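Local coordinates for protein mitochondrial enolase superfamily member 1 (PDB 4A35) that catalyses the magnesium-dependent dehydration of L-fuconate to 2-keto-3-deoxy-L-fuconate, a step in the breakdown of L-fucose, at residues F89-S98 / L147-Y155; N339-K347 / L369-S378. One frame throughout, in Å; residues are numbered along the deposited sequence.

Contact 1: F89-S98 / L147-Y155; sequences FRGFYRQLTS and LVSCIDFRY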
ATOM      1  N   PHE A  89     -11.990  18.367  10.506  1.00 23.81           N
ATOM      2  CA  PHE A  89     -11.020  17.921   9.520  1.00 22.12           C
ATOM      3  C   PHE A  89     -10.765  16.428   9.694  1.00 22.92           C
ATOM      4  O   PHE A  89     -10.638  15.720   8.692  1.00 23.98           O
ATOM      5  CB  PHE A  89      -9.755  18.767   9.569  1.00 23.55           C
ATOM      6  CG  PHE A  89      -9.203  19.171   8.209  1.00 22.25           C
ATOM      7  CD1 PHE A  89      -9.350  18.329   7.097  1.00 23.86           C
ATOM      8  CD2 PHE A  89      -8.539  20.383   8.042  1.00 23.31           C
ATOM      9  CE1 PHE A  89      -8.824  18.691   5.838  1.00 24.95           C
ATOM     10  CE2 PHE A  89      -7.984  20.735   6.794  1.00 23.23           C
ATOM     11  CZ  PHE A  89      -8.127  19.877   5.702  1.00 22.18           C
ATOM     12  N   ARG A  90     -10.832  15.926  10.935  1.00 20.66           N
ATOM     13  CA  ARG A  90     -10.736  14.481  11.219  1.00 20.52           C
ATOM     14  C   ARG A  90     -11.829  13.692  10.459  1.00 21.45           C
ATOM     15  O   ARG A  90     -11.525  12.686   9.820  1.00 20.31           O
ATOM     16  CB  ARG A  90     -10.884  14.225  12.732  1.00 24.39           C
ATOM     17  CG  ARG A  90     -10.966  12.740  13.069  1.00 19.96           C
ATOM     18  CD  ARG A  90     -11.225  12.556  14.521  1.00 22.45           C
ATOM     19  NE  ARG A  90     -10.158  13.181  15.297  1.00 24.43           N
ATOM     20  CZ  ARG A  90     -10.259  13.542  16.569  1.00 32.01           C
ATOM     21  NH1 ARG A  90     -11.379  13.294  17.253  1.00 26.70           N
ATOM     22  NH2 ARG A  90      -9.240  14.122  17.180  1.00 21.94           N
ATOM     23  N   GLY A  91     -13.079  14.162  10.538  1.00 19.80           N
ATOM     24  CA  GLY A  91     -14.224  13.563   9.850  1.00 20.06           C
ATOM     25  C   GLY A  91     -14.032  13.510   8.349  1.00 23.23           C
ATOM     26  O   GLY A  91     -14.253  12.466   7.718  1.00 22.13           O
ATOM     27  N   PHE A  92     -13.575  14.644   7.763  1.00 21.93           N
ATOM     28  CA  PHE A  92     -13.324  14.716   6.300  1.00 21.14           C
ATOM     29  C   PHE A  92     -12.180  13.762   5.895  1.00 20.83           C
ATOM     30  O   PHE A  92     -12.287  13.018   4.893  1.00 18.16           O
ATOM     31  CB  PHE A  92     -13.002  16.155   5.898  1.00 21.65           C
ATOM     32  CG  PHE A  92     -12.810  16.328   4.414  1.00 21.32           C
ATOM     33  CD1 PHE A  92     -13.889  16.204   3.538  1.00 23.82           C
ATOM     34  CD2 PHE A  92     -11.551  16.585   3.889  1.00 23.37           C
ATOM     35  CE1 PHE A  92     -13.726  16.416   2.177  1.00 23.83           C
ATOM     36  CE2 PHE A  92     -11.384  16.788   2.507  1.00 26.36           C
ATOM     37  CZ  PHE A  92     -12.473  16.684   1.664  1.00 23.08           C
ATOM     38  N   TYR A  93     -11.100  13.751   6.720  1.00 17.53           N
ATOM     39  CA  TYR A  93      -9.987  12.833   6.536  1.00 17.48           C
ATOM     40  C   TYR A  93     -10.485  11.365   6.510  1.00 19.62           C
ATOM     41  O   TYR A  93     -10.161  10.605   5.582  1.00 18.15           O
ATOM     42  CB  TYR A  93      -8.949  13.035   7.660  1.00 17.03           C
ATOM     43  CG  TYR A  93      -7.702  12.211   7.438  1.00 18.29           C
ATOM     44  CD1 TYR A  93      -7.620  10.889   7.895  1.00 20.85           C
ATOM     45  CD2 TYR A  93      -6.640  12.711   6.679  1.00 18.31           C
ATOM     46  CE1 TYR A  93      -6.478  10.121   7.669  1.00 20.64           C
ATOM     47  CE2 TYR A  93      -5.520  11.939   6.399  1.00 17.77           C
ATOM     48  CZ  TYR A  93      -5.446  10.637   6.888  1.00 22.90           C
ATOM     49  OH  TYR A  93      -4.344   9.870   6.590  1.00 22.13           O
ATOM     50  N   ARG A  94     -11.340  10.981   7.497  1.00 17.88           N
ATOM     51  CA  ARG A  94     -11.898   9.625   7.568  1.00 17.93           C
ATOM     52  C   ARG A  94     -12.770   9.310   6.308  1.00 19.46           C
ATOM     53  O   ARG A  94     -12.755   8.185   5.825  1.00 20.40           O
ATOM     54  CB  ARG A  94     -12.717   9.450   8.869  1.00 15.96           C
ATOM     55  CG  ARG A  94     -13.336   8.072   9.077  1.00 18.17           C
ATOM     56  CD  ARG A  94     -12.305   6.981   9.383  1.00 19.22           C
ATOM     57  NE  ARG A  94     -11.612   7.211  10.651  1.00 22.40           N
ATOM     58  CZ  ARG A  94     -12.113   6.880  11.838  1.00 27.45           C
ATOM     59  NH1 ARG A  94     -13.299   6.283  11.923  1.00 21.97           N
ATOM     60  NH2 ARG A  94     -11.435   7.135  12.944  1.00 19.89           N
ATOM     61  N   GLN A  95     -13.518  10.280   5.788  0.50 16.83           N
ATOM     62  CA  GLN A  95     -14.359   9.997   4.614  0.50 17.75           C
ATOM     63  C   GLN A  95     -13.500   9.726   3.353  0.50 21.78           C
ATOM     64  O   GLN A  95     -13.795   8.771   2.606  0.50 21.92           O
ATOM     65  CB  GLN A  95     -15.378  11.111   4.359  0.50 19.29           C
ATOM     66  CG  GLN A  95     -16.290  10.812   3.175  0.50 23.23           C
ATOM     67  CD  GLN A  95     -17.125   9.527   3.218  0.50 26.66           C
ATOM     68  OE1 GLN A  95     -16.650   8.371   2.921  0.50 12.90           O
ATOM     69  NE2 GLN A  95     -18.447   9.761   3.319  0.50 17.29           N
ATOM     70  N   LEU A  96     -12.402  10.485   3.177  1.00 18.82           N
ATOM     71  CA  LEU A  96     -11.492  10.260   2.054  1.00 19.05           C
ATOM     72  C   LEU A  96     -10.723   8.930   2.171  1.00 21.71           C
ATOM     73  O   LEU A  96     -10.517   8.263   1.149  1.00 21.06           O
ATOM     74  CB  LEU A  96     -10.453  11.375   1.919  1.00 19.48           C
ATOM     75  CG  LEU A  96     -10.956  12.766   1.486  1.00 24.96           C
ATOM     76  CD1 LEU A  96      -9.785  13.651   1.089  1.00 26.79           C
ATOM     77  CD2 LEU A  96     -11.922  12.677   0.316  1.00 26.93           C
ATOM     78  N   THR A  97     -10.220   8.616   3.391  1.00 17.83           N
ATOM     79  CA  THR A  97      -9.297   7.473   3.605  1.00 17.22           C
ATOM     80  C   THR A  97     -10.010   6.160   4.015  1.00 21.54           C
ATOM     81  O   THR A  97      -9.371   5.093   3.984  1.00 19.91           O
ATOM     82  CB  THR A  97      -8.249   7.854   4.696  1.00 18.99           C
ATOM     83  OG1 THR A  97      -8.965   8.133   5.892  1.00 17.43           O
ATOM     84  CG2 THR A  97      -7.324   8.993   4.289  1.00 19.60           C
ATOM     85  N   SER A  98     -11.278   6.254   4.497  1.00 18.12           N
ATOM     86  CA  SER A  98     -12.057   5.081   4.879  1.00 18.00           C
ATOM     87  C   SER A  98     -13.407   5.095   4.160  1.00 20.50           C
ATOM     88  O   SER A  98     -14.437   4.731   4.743  1.00 19.10           O
ATOM     89  CB  SER A  98     -12.219   4.989   6.393  1.00 18.37           C
ATOM     90  OG  SER A  98     -12.531   3.651   6.756  1.00 18.21           O
ATOM     91  N   LEU A 147      -5.966  21.958  16.430  1.00 21.97           N
ATOM     92  CA  LEU A 147      -5.021  21.138  15.675  1.00 21.84           C
ATOM     93  C   LEU A 147      -5.339  19.619  15.849  1.00 21.97           C
ATOM     94  O   LEU A 147      -5.454  18.903  14.856  1.00 21.80           O
ATOM     95  CB  LEU A 147      -3.573  21.473  16.109  1.00 22.70           C
ATOM     96  CG  LEU A 147      -2.509  20.904  15.138  1.00 28.27           C
ATOM     97  CD1 LEU A 147      -1.358  21.832  14.973  1.00 29.21           C
ATOM     98  CD2 LEU A 147      -2.042  19.498  15.537  1.00 27.01           C
ATOM     99  N   VAL A 148      -5.539  19.141  17.105  1.00 19.57           N
ATOM    100  CA  VAL A 148      -5.822  17.707  17.310  0.50 18.73           C
ATOM    101  C   VAL A 148      -7.179  17.324  16.652  1.00 22.01           C
ATOM    102  O   VAL A 148      -7.307  16.191  16.153  1.00 21.84           O
ATOM    103  CB  VAL A 148      -5.720  17.210  18.777  0.50 22.34           C
ATOM    104  CG1 VAL A 148      -4.312  17.414  19.326  0.50 21.84           C
ATOM    105  CG2 VAL A 148      -6.761  17.869  19.667  0.50 22.73           C
ATOM    106  N   SER A 149      -8.144  18.283  16.521  1.00 19.72           N
ATOM    107  CA  SER A 149      -9.418  18.035  15.827  1.00 19.83           C
ATOM    108  C   SER A 149      -9.207  17.773  14.319  1.00 22.38           C
ATOM    109  O   SER A 149     -10.151  17.293  13.668  1.00 21.57           O
ATOM    110  CB  SER A 149     -10.417  19.181  16.010  1.00 23.32           C
ATOM    111  OG  SER A 149     -10.242  20.242  15.077  1.00 22.46           O
ATOM    112  N   CYS A 150      -7.997  18.121  13.747  1.00 21.34           N
ATOM    113  CA  CYS A 150      -7.726  17.877  12.313  1.00 21.00           C
ATOM    114  C   CYS A 150      -7.168  16.486  12.087  1.00 23.43           C
ATOM    115  O   CYS A 150      -6.999  16.084  10.929  1.00 23.16           O
ATOM    116  CB  CYS A 150      -6.759  18.903  11.737  1.00 20.75           C
ATOM    117  SG  CYS A 150      -7.298  20.610  11.874  1.00 24.82           S
ATOM    118  N   ILE A 151      -6.789  15.784  13.185  1.00 21.09           N
ATOM    119  CA  ILE A 151      -6.075  14.522  13.077  1.00 18.99           C
ATOM    120  C   ILE A 151      -6.908  13.287  13.388  1.00 21.94           C
ATOM    121  O   ILE A 151      -7.585  13.222  14.414  1.00 20.06           O
ATOM    122  CB  ILE A 151      -4.821  14.562  14.025  1.00 20.92           C
ATOM    123  CG1 ILE A 151      -3.832  15.711  13.656  1.00 19.90           C
ATOM    124  CG2 ILE A 151      -4.130  13.195  14.052  1.00 20.37           C
ATOM    125  CD1 ILE A 151      -2.909  16.046  14.849  1.00 23.05           C
ATOM    126  N   ASP A 152      -6.794  12.274  12.506  1.00 19.43           N
ATOM    127  CA  ASP A 152      -7.374  10.962  12.745  1.00 18.84           C
ATOM    128  C   ASP A 152      -6.381  10.109  13.555  1.00 21.14           C
ATOM    129  O   ASP A 152      -5.326   9.781  13.044  1.00 19.80           O
ATOM    130  CB  ASP A 152      -7.754  10.272  11.395  1.00 19.01           C
ATOM    131  CG  ASP A 152      -8.700   9.079  11.545  1.00 20.82           C
ATOM    132  OD1 ASP A 152      -8.875   8.572  12.706  1.00 19.53           O
ATOM    133  OD2 ASP A 152      -9.280   8.672  10.540  1.00 21.85           O
ATOM    134  N   PHE A 153      -6.765   9.688  14.796  1.00 18.72           N
ATOM    135  CA  PHE A 153      -5.940   8.893  15.700  1.00 17.52           C
ATOM    136  C   PHE A 153      -6.223   7.398  15.574  1.00 20.11           C
ATOM    137  O   PHE A 153      -5.608   6.617  16.302  1.00 18.85           O
ATOM    138  CB  PHE A 153      -6.113   9.327  17.164  1.00 18.91           C
ATOM    139  CG  PHE A 153      -5.505  10.686  17.435  1.00 19.17           C
ATOM    140  CD1 PHE A 153      -6.215  11.860  17.144  1.00 19.89           C
ATOM    141  CD2 PHE A 153      -4.234  10.798  17.985  1.00 22.04           C
ATOM    142  CE1 PHE A 153      -5.664  13.110  17.415  1.00 22.40           C
ATOM    143  CE2 PHE A 153      -3.691  12.057  18.291  1.00 22.98           C
ATOM    144  CZ  PHE A 153      -4.392  13.199  17.985  1.00 20.71           C
ATOM    145  N   ARG A 154      -7.107   6.985  14.645  1.00 18.66           N
ATOM    146  CA  ARG A 154      -7.350   5.543  14.516  1.00 16.77           C
ATOM    147  C   ARG A 154      -6.026   4.772  14.318  1.00 16.97           C
ATOM    148  O   ARG A 154      -5.167   5.197  13.548  1.00 16.71           O
ATOM    149  CB  ARG A 154      -8.378   5.203  13.402  1.00 18.19           C
ATOM    150  CG  ARG A 154      -8.678   3.701  13.358  1.00 17.43           C
ATOM    151  CD  ARG A 154     -10.013   3.352  12.598  1.00 18.13           C
ATOM    152  NE  ARG A 154      -9.890   3.660  11.168  1.00 20.20           N
ATOM    153  CZ  ARG A 154     -10.845   3.438  10.258  1.00 18.93           C
ATOM    154  NH1 ARG A 154     -12.045   2.982  10.633  1.00 17.59           N
ATOM    155  NH2 ARG A 154     -10.635   3.746   8.974  1.00 18.53           N
ATOM    156  N   TYR A 155      -5.894   3.639  15.006  1.00 16.42           N
ATOM    157  CA  TYR A 155      -4.738   2.705  14.953  1.00 16.74           C
ATOM    158  C   TYR A 155      -3.461   3.255  15.620  1.00 17.49           C
ATOM    159  O   TYR A 155      -2.445   2.574  15.561  1.00 16.83           O
ATOM    160  CB  TYR A 155      -4.407   2.253  13.539  1.00 17.05           C
ATOM    161  CG  TYR A 155      -5.593   1.701  12.769  1.00 16.53           C
ATOM    162  CD1 TYR A 155      -6.474   0.779  13.359  1.00 18.09           C
ATOM    163  CD2 TYR A 155      -5.853   2.117  11.465  1.00 17.58           C
ATOM    164  CE1 TYR A 155      -7.560   0.251  12.634  1.00 18.28           C
ATOM    165  CE2 TYR A 155      -6.922   1.588  10.728  1.00 19.02           C
ATOM    166  CZ  TYR A 155      -7.761   0.637  11.312  1.00 19.18           C
ATOM    167  OH  TYR A 155      -8.828   0.115  10.588  1.00 17.42           O
TER
HETATM  168  O   HOH W   1     -11.327  20.246  12.418  1.00 24.02           O
HETATM  169  O   HOH W   2      -8.682   7.012   8.376  1.00 24.16           O
HETATM  170  O   HOH W   3     -14.350   3.476   8.821  1.00 23.94           O
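R94 and D152 form the salt bridge of this contact. The guanidinium meets the carboxylate side-on: NE of R94 lies 2.8 Å from OD2 of D152, and NH2 of R94 lies 2.9 Å from OD1. Both bonds are nearly straight and arrive on the syn sides. The chain of R94 leaves with CG anti to the backbone N (chi1 -179°), then bends twice to turn NE toward the acid. OD1 also accepts from the backbone N of R154, closing an Asx turn from the opposite face of the carboxylate. A water joins OD2 to OG1 of T97.

The two arginines R94 and R154 stack face to face, their planes 8° apart and their centres 4.0 Å apart. R154 is held at its edge, where NH2 donates to OG of S98 at 2.9 Å. S98 OG is also bonded to R103. With an alanine in place of R94, the carboxylate of D152 is likely to lose its charge partner and R154 the flat group it stacks on.

R90 binds backbone carbonyls. Its N donates to O of S149 in the carbonyl plane. Its side chain is extended through chi2 and bends at chi3 (-59°), which brings NE to 2.7 Å from O of I151. NH2 adds weak bonds to O of I151 and O of V148 and approaches the edge of the F153 ring.

Apolar packing is smaller. CB of F89 rests 3.7 Å from CB of C150. CD1 of Y93 lies 3.6 Å from CB of D152, the ring plane nearly perpendicular to the carboxylate. The chemistry implies a polar seam: arginines of helix 89-97 fasten the chain of 148-155 through its carbonyls and one acid. The carboxylate of D152 probably eases the closeness of the like charges of R94 and R154.

Contact 2: N339-K347 / L369-S378; sequences NLSVLLMAK and LIIFDYISVS. With EDO (1,2-ethanediol), chain G.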
ATOM      1  N   ASN A 339       0.736  13.798   8.384  1.00 17.03           N
ATOM      2  CA  ASN A 339       2.090  14.230   8.755  1.00 16.38           C
ATOM      3  C   ASN A 339       2.108  14.768  10.209  1.00 17.99           C
ATOM      4  O   ASN A 339       3.074  14.496  10.920  1.00 14.27           O
ATOM      5  CB  ASN A 339       2.607  15.313   7.816  1.00 17.27           C
ATOM      6  CG  ASN A 339       3.371  14.694   6.673  1.00 19.68           C
ATOM      7  OD1 ASN A 339       4.503  14.256   6.823  1.00 20.60           O
ATOM      8  ND2 ASN A 339       2.694  14.514   5.547  1.00 14.43           N
ATOM      9  N   LEU A 340       1.064  15.528  10.634  1.00 18.00           N
ATOM     10  CA  LEU A 340       1.000  16.051  12.022  1.00 17.32           C
ATOM     11  C   LEU A 340       1.027  14.901  13.034  1.00 20.17           C
ATOM     12  O   LEU A 340       1.769  14.980  14.019  1.00 19.32           O
ATOM     13  CB  LEU A 340      -0.275  16.881  12.270  1.00 16.12           C
ATOM     14  CG  LEU A 340      -0.289  18.260  11.590  1.00 18.51           C
ATOM     15  CD1 LEU A 340      -1.719  18.856  11.652  1.00 19.51           C
ATOM     16  CD2 LEU A 340       0.718  19.189  12.259  1.00 18.77           C
ATOM     17  N   SER A 341       0.252  13.829  12.758  1.00 14.76           N
ATOM     18  CA  SER A 341       0.182  12.647  13.665  1.00 14.83           C
ATOM     19  C   SER A 341       1.557  11.967  13.769  1.00 18.71           C
ATOM     20  O   SER A 341       1.932  11.509  14.857  1.00 18.15           O
ATOM     21  CB  SER A 341      -0.882  11.652  13.192  1.00 16.85           C
ATOM     22  OG  SER A 341      -0.557  10.870  12.052  1.00 18.04           O
ATOM     23  N   VAL A 342       2.328  11.967  12.652  1.00 17.18           N
ATOM     24  CA  VAL A 342       3.646  11.315  12.630  1.00 16.79           C
ATOM     25  C   VAL A 342       4.640  12.238  13.364  1.00 18.87           C
ATOM     26  O   VAL A 342       5.453  11.743  14.123  1.00 17.57           O
ATOM     27  CB  VAL A 342       4.058  10.959  11.182  1.00 18.93           C
ATOM     28  CG1 VAL A 342       5.513  10.444  11.127  1.00 17.72           C
ATOM     29  CG2 VAL A 342       3.120   9.873  10.610  1.00 17.34           C
ATOM     30  N   LEU A 343       4.603  13.576  13.135  1.00 16.22           N
ATOM     31  CA  LEU A 343       5.482  14.479  13.914  1.00 16.91           C
ATOM     32  C   LEU A 343       5.245  14.282  15.419  1.00 19.71           C
ATOM     33  O   LEU A 343       6.183  14.290  16.226  1.00 17.52           O
ATOM     34  CB  LEU A 343       5.197  15.972  13.559  1.00 17.79           C
ATOM     35  CG  LEU A 343       5.621  16.379  12.150  1.00 19.77           C
ATOM     36  CD1 LEU A 343       5.100  17.803  11.838  1.00 20.57           C
ATOM     37  CD2 LEU A 343       7.174  16.292  12.003  1.00 19.25           C
ATOM     38  N   LEU A 344       3.969  14.218  15.805  1.00 14.95           N
ATOM     39  CA  LEU A 344       3.635  14.049  17.237  1.00 15.10           C
ATOM     40  C   LEU A 344       4.094  12.684  17.784  1.00 17.39           C
ATOM     41  O   LEU A 344       4.661  12.636  18.876  1.00 19.07           O
ATOM     42  CB  LEU A 344       2.130  14.257  17.475  1.00 15.68           C
ATOM     43  CG  LEU A 344       1.634  15.709  17.301  1.00 18.31           C
ATOM     44  CD1 LEU A 344       0.105  15.716  17.097  1.00 18.66           C
ATOM     45  CD2 LEU A 344       2.080  16.582  18.488  1.00 17.83           C
ATOM     46  N   MET A 345       3.982  11.625  17.007  1.00 13.15           N
ATOM     47  CA  MET A 345       4.486  10.314  17.470  1.00 13.81           C
ATOM     48  C   MET A 345       6.017  10.326  17.607  1.00 16.28           C
ATOM     49  O   MET A 345       6.539   9.843  18.592  1.00 16.37           O
ATOM     50  CB  MET A 345       4.087   9.175  16.506  1.00 14.60           C
ATOM     51  CG  MET A 345       2.601   8.762  16.627  1.00 16.65           C
ATOM     52  SD  MET A 345       2.268   7.224  15.740  1.00 18.62           S
ATOM     53  CE  MET A 345       2.573   7.768  14.010  1.00 16.22           C
ATOM     54  N   ALA A 346       6.745  10.955  16.629  1.00 16.48           N
ATOM     55  CA  ALA A 346       8.214  10.995  16.659  1.00 14.71           C
ATOM     56  C   ALA A 346       8.678  11.748  17.920  1.00 18.67           C
ATOM     57  O   ALA A 346       9.634  11.329  18.551  1.00 17.43           O
ATOM     58  CB  ALA A 346       8.722  11.711  15.398  1.00 15.74           C
ATOM     59  N   LYS A 347       8.010  12.865  18.277  1.00 15.80           N
ATOM     60  CA  LYS A 347       8.355  13.605  19.525  1.00 16.88           C
ATOM     61  C   LYS A 347       8.074  12.725  20.783  1.00 20.01           C
ATOM     62  O   LYS A 347       8.914  12.673  21.693  1.00 19.66           O
ATOM     63  CB  LYS A 347       7.573  14.935  19.600  1.00 19.06           C
ATOM     64  CG  LYS A 347       7.861  15.801  20.849  1.00 18.74           C
ATOM     65  CD  LYS A 347       9.351  15.978  21.159  1.00 19.01           C
ATOM     66  CE  LYS A 347       9.462  16.955  22.289  1.00 28.97           C
ATOM     67  NZ  LYS A 347      10.806  16.849  22.917  1.00 28.58           N
ATOM     68  N   LEU A 369       6.002  21.950   7.184  1.00 16.21           N
ATOM     69  CA  LEU A 369       5.765  20.958   8.233  1.00 15.35           C
ATOM     70  C   LEU A 369       6.934  20.936   9.253  1.00 18.90           C
ATOM     71  O   LEU A 369       6.705  20.833  10.467  1.00 17.29           O
ATOM     72  CB  LEU A 369       5.526  19.564   7.622  1.00 14.76           C
ATOM     73  CG  LEU A 369       4.319  19.444   6.666  1.00 17.64           C
ATOM     74  CD1 LEU A 369       4.276  18.015   5.992  1.00 15.83           C
ATOM     75  CD2 LEU A 369       3.034  19.742   7.353  1.00 23.82           C
ATOM     76  N   ILE A 370       8.172  21.007   8.757  1.00 16.75           N
ATOM     77  CA  ILE A 370       9.330  20.917   9.652  1.00 16.34           C
ATOM     78  C   ILE A 370       9.589  22.255  10.406  1.00 17.51           C
ATOM     79  O   ILE A 370      10.032  22.206  11.555  1.00 19.12           O
ATOM     80  CB  ILE A 370      10.571  20.350   8.926  1.00 20.28           C
ATOM     81  CG1 ILE A 370      11.531  19.669   9.922  1.00 22.47           C
ATOM     82  CG2 ILE A 370      11.290  21.345   7.980  1.00 19.25           C
ATOM     83  CD1 ILE A 370      10.926  18.351  10.724  1.00 17.24           C
ATOM     84  N   ILE A 371       9.244  23.416   9.788  1.00 16.07           N
ATOM     85  CA  ILE A 371       9.331  24.689  10.495  1.00 15.43           C
ATOM     86  C   ILE A 371       8.306  24.635  11.663  1.00 18.83           C
ATOM     87  O   ILE A 371       8.627  25.026  12.780  1.00 18.90           O
ATOM     88  CB  ILE A 371       9.158  25.868   9.540  1.00 17.16           C
ATOM     89  CG1 ILE A 371      10.454  26.018   8.656  1.00 16.08           C
ATOM     90  CG2 ILE A 371       8.796  27.179  10.282  1.00 17.29           C
ATOM     91  CD1 ILE A 371      10.228  26.869   7.452  1.00 18.12           C
ATOM     92  N   PHE A 372       7.068  24.167  11.362  1.00 17.19           N
ATOM     93  CA  PHE A 372       6.043  23.978  12.399  1.00 17.84           C
ATOM     94  C   PHE A 372       6.567  23.009  13.491  1.00 19.93           C
ATOM     95  O   PHE A 372       6.443  23.325  14.681  1.00 21.07           O
ATOM     96  CB  PHE A 372       4.690  23.511  11.824  1.00 19.11           C
ATOM     97  CG  PHE A 372       3.774  22.936  12.905  1.00 19.93           C
ATOM     98  CD1 PHE A 372       3.139  23.775  13.822  1.00 21.49           C
ATOM     99  CD2 PHE A 372       3.606  21.551  13.042  1.00 22.18           C
ATOM    100  CE1 PHE A 372       2.310  23.243  14.831  1.00 20.42           C
ATOM    101  CE2 PHE A 372       2.831  21.023  14.091  1.00 23.38           C
ATOM    102  CZ  PHE A 372       2.174  21.879  14.969  1.00 21.30           C
ATOM    103  N   ASP A 373       7.210  21.899  13.079  1.00 16.89           N
ATOM    104  CA  ASP A 373       7.763  20.929  14.024  1.00 16.97           C
ATOM    105  C   ASP A 373       8.722  21.655  15.018  1.00 20.16           C
ATOM    106  O   ASP A 373       8.606  21.479  16.244  1.00 18.93           O
ATOM    107  CB  ASP A 373       8.501  19.792  13.297  1.00 17.08           C
ATOM    108  CG  ASP A 373       9.096  18.839  14.297  1.00 21.20           C
ATOM    109  OD1 ASP A 373       8.318  18.188  15.016  1.00 21.23           O
ATOM    110  OD2 ASP A 373      10.350  18.829  14.444  1.00 22.63           O
ATOM    111  N   TYR A 374       9.699  22.406  14.477  1.00 17.29           N
ATOM    112  CA  TYR A 374      10.650  23.132  15.326  1.00 17.17           C
ATOM    113  C   TYR A 374       9.977  24.115  16.283  1.00 23.04           C
ATOM    114  O   TYR A 374      10.298  24.145  17.482  1.00 21.29           O
ATOM    115  CB  TYR A 374      11.692  23.912  14.481  1.00 17.49           C
ATOM    116  CG  TYR A 374      12.659  24.708  15.347  1.00 17.67           C
ATOM    117  CD1 TYR A 374      13.589  24.066  16.160  1.00 18.90           C
ATOM    118  CD2 TYR A 374      12.608  26.102  15.388  1.00 18.18           C
ATOM    119  CE1 TYR A 374      14.453  24.789  16.980  1.00 20.15           C
ATOM    120  CE2 TYR A 374      13.476  26.838  16.204  1.00 18.65           C
ATOM    121  CZ  TYR A 374      14.398  26.181  16.988  1.00 20.01           C
ATOM    122  OH  TYR A 374      15.232  26.915  17.799  1.00 20.17           O
ATOM    123  N   ILE A 375       9.095  24.975  15.748  1.00 19.51           N
ATOM    124  CA  ILE A 375       8.462  26.012  16.561  1.00 19.65           C
ATOM    125  C   ILE A 375       7.504  25.403  17.629  1.00 21.42           C
ATOM    126  O   ILE A 375       7.509  25.858  18.768  1.00 18.94           O
ATOM    127  CB  ILE A 375       7.724  27.045  15.680  1.00 22.09           C
ATOM    128  CG1 ILE A 375       8.729  27.829  14.786  1.00 22.89           C
ATOM    129  CG2 ILE A 375       6.863  27.993  16.550  1.00 21.04           C
ATOM    130  CD1 ILE A 375       8.039  28.623  13.629  1.00 19.41           C
ATOM    131  N   SER A 376       6.683  24.408  17.233  1.00 20.32           N
ATOM    132  CA  SER A 376       5.594  23.962  18.106  1.00 18.16           C
ATOM    133  C   SER A 376       5.649  22.529  18.618  1.00 20.26           C
ATOM    134  O   SER A 376       4.802  22.187  19.469  1.00 20.97           O
ATOM    135  CB  SER A 376       4.262  24.152  17.369  1.00 19.89           C
ATOM    136  OG  SER A 376       4.012  25.517  17.060  1.00 23.46           O
ATOM    137  N   VAL A 377       6.514  21.657  18.076  1.00 19.11           N
ATOM    138  CA  VAL A 377       6.434  20.234  18.491  1.00 18.64           C
ATOM    139  C   VAL A 377       7.736  19.742  19.124  1.00 22.05           C
ATOM    140  O   VAL A 377       7.725  19.455  20.317  1.00 22.06           O
ATOM    141  CB  VAL A 377       5.964  19.291  17.320  1.00 20.57           C
ATOM    142  CG1 VAL A 377       5.906  17.815  17.767  1.00 20.34           C
ATOM    143  CG2 VAL A 377       4.602  19.728  16.778  1.00 20.31           C
ATOM    144  N   SER A 378       8.818  19.551  18.327  1.00 19.64           N
ATOM    145  CA  SER A 378      10.088  19.050  18.886  1.00 18.86           C
ATOM    146  C   SER A 378      10.860  20.148  19.642  1.00 20.68           C
ATOM    147  O   SER A 378      11.624  19.818  20.528  1.00 21.23           O
ATOM    148  CB  SER A 378      10.959  18.446  17.796  1.00 20.45           C
ATOM    149  OG  SER A 378      11.267  19.458  16.861  1.00 22.42           O
TER
HETATM  150  C1  EDO G1450      17.762  24.976  19.800  1.00 25.15           C
HETATM  151  O1  EDO G1450      16.418  25.315  19.525  1.00 24.94           O
HETATM  152  C2  EDO G1450      18.399  24.177  18.656  1.00 27.32           C
HETATM  153  O2  EDO G1450      18.116  22.809  18.853  1.00 24.39           O
HETATM  154  O   HOH W   4       8.745  15.777  16.080  1.00 19.07           O
HETATM  155  O   HOH W   5      12.604  17.293  21.094  1.00 31.64           O
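Helices 339-347 and 369-377 run in roughly the same direction, crossing at -41° with their axes 11.1 Å apart at closest approach. The second helix widens into a pi-type turn at 373-377, where O of D373 accepts from the N of both V377 and S378.

L343 fills the middle of the interface. Its CG lies anti to the carbonyl carbon (chi1 -69°), and its two methyls spread over different partners. CD1 packs against O of L369 and the edge of the F372 ring; CD2 lies 3.7 Å from OD1 of D373. L340 crosses F372 at about a right angle and presses CD2 to 3.3 Å from CE2, a tight approach. At the N-terminal ends of both segments, CD1 of L369 sits 3.5 Å from CG of N339, whose amide nitrogen is bonded to the carbonyls of S335 and D329. At the C-terminal ends, CG1 of V377 meets CD2 of L344 and CB of K347. The chain of K347 passes alongside V377, and its NZ pairs with E350.

Two waters bridge the helices. One donates to O of L343 and to OD1 of D373, at 2.7 Å from the latter. The other links NZ of K347 to O of S378. OG of S378 donates to OD2 of D373 from above the carboxylate plane.

D373 belongs to a magnesium site together with Y188 and S380, separate from the site of D251, E277 and E306. Consecutive helices packed side by side round the strands, running in the same general direction, are characteristic of the (beta/alpha) barrel domain of the enolase superfamily, to which both segments belong.

In the fold
The two contacts lie in series along the chain, with centres about 17 Å apart, and they touch. I151 makes several joins: its CD1 is 3.8 Å from CD1 of L344 and also packs on CB of L340. CD1 of L147 reaches CZ of F372 at 3.5 Å. Segment 147-155 thus lies between helix 89-97 and the helix pair of contact 2. Contact 1 is away from the annotated sites, though Y155 and R154 meet the second subunit. Contact 2 is nearer: the side chain of D373 is about 3 Å from a bound magnesium, a different ion from that of D251, E277 and E306; that of N339 is about 9 Å from that of H356, a predicted active-site residue.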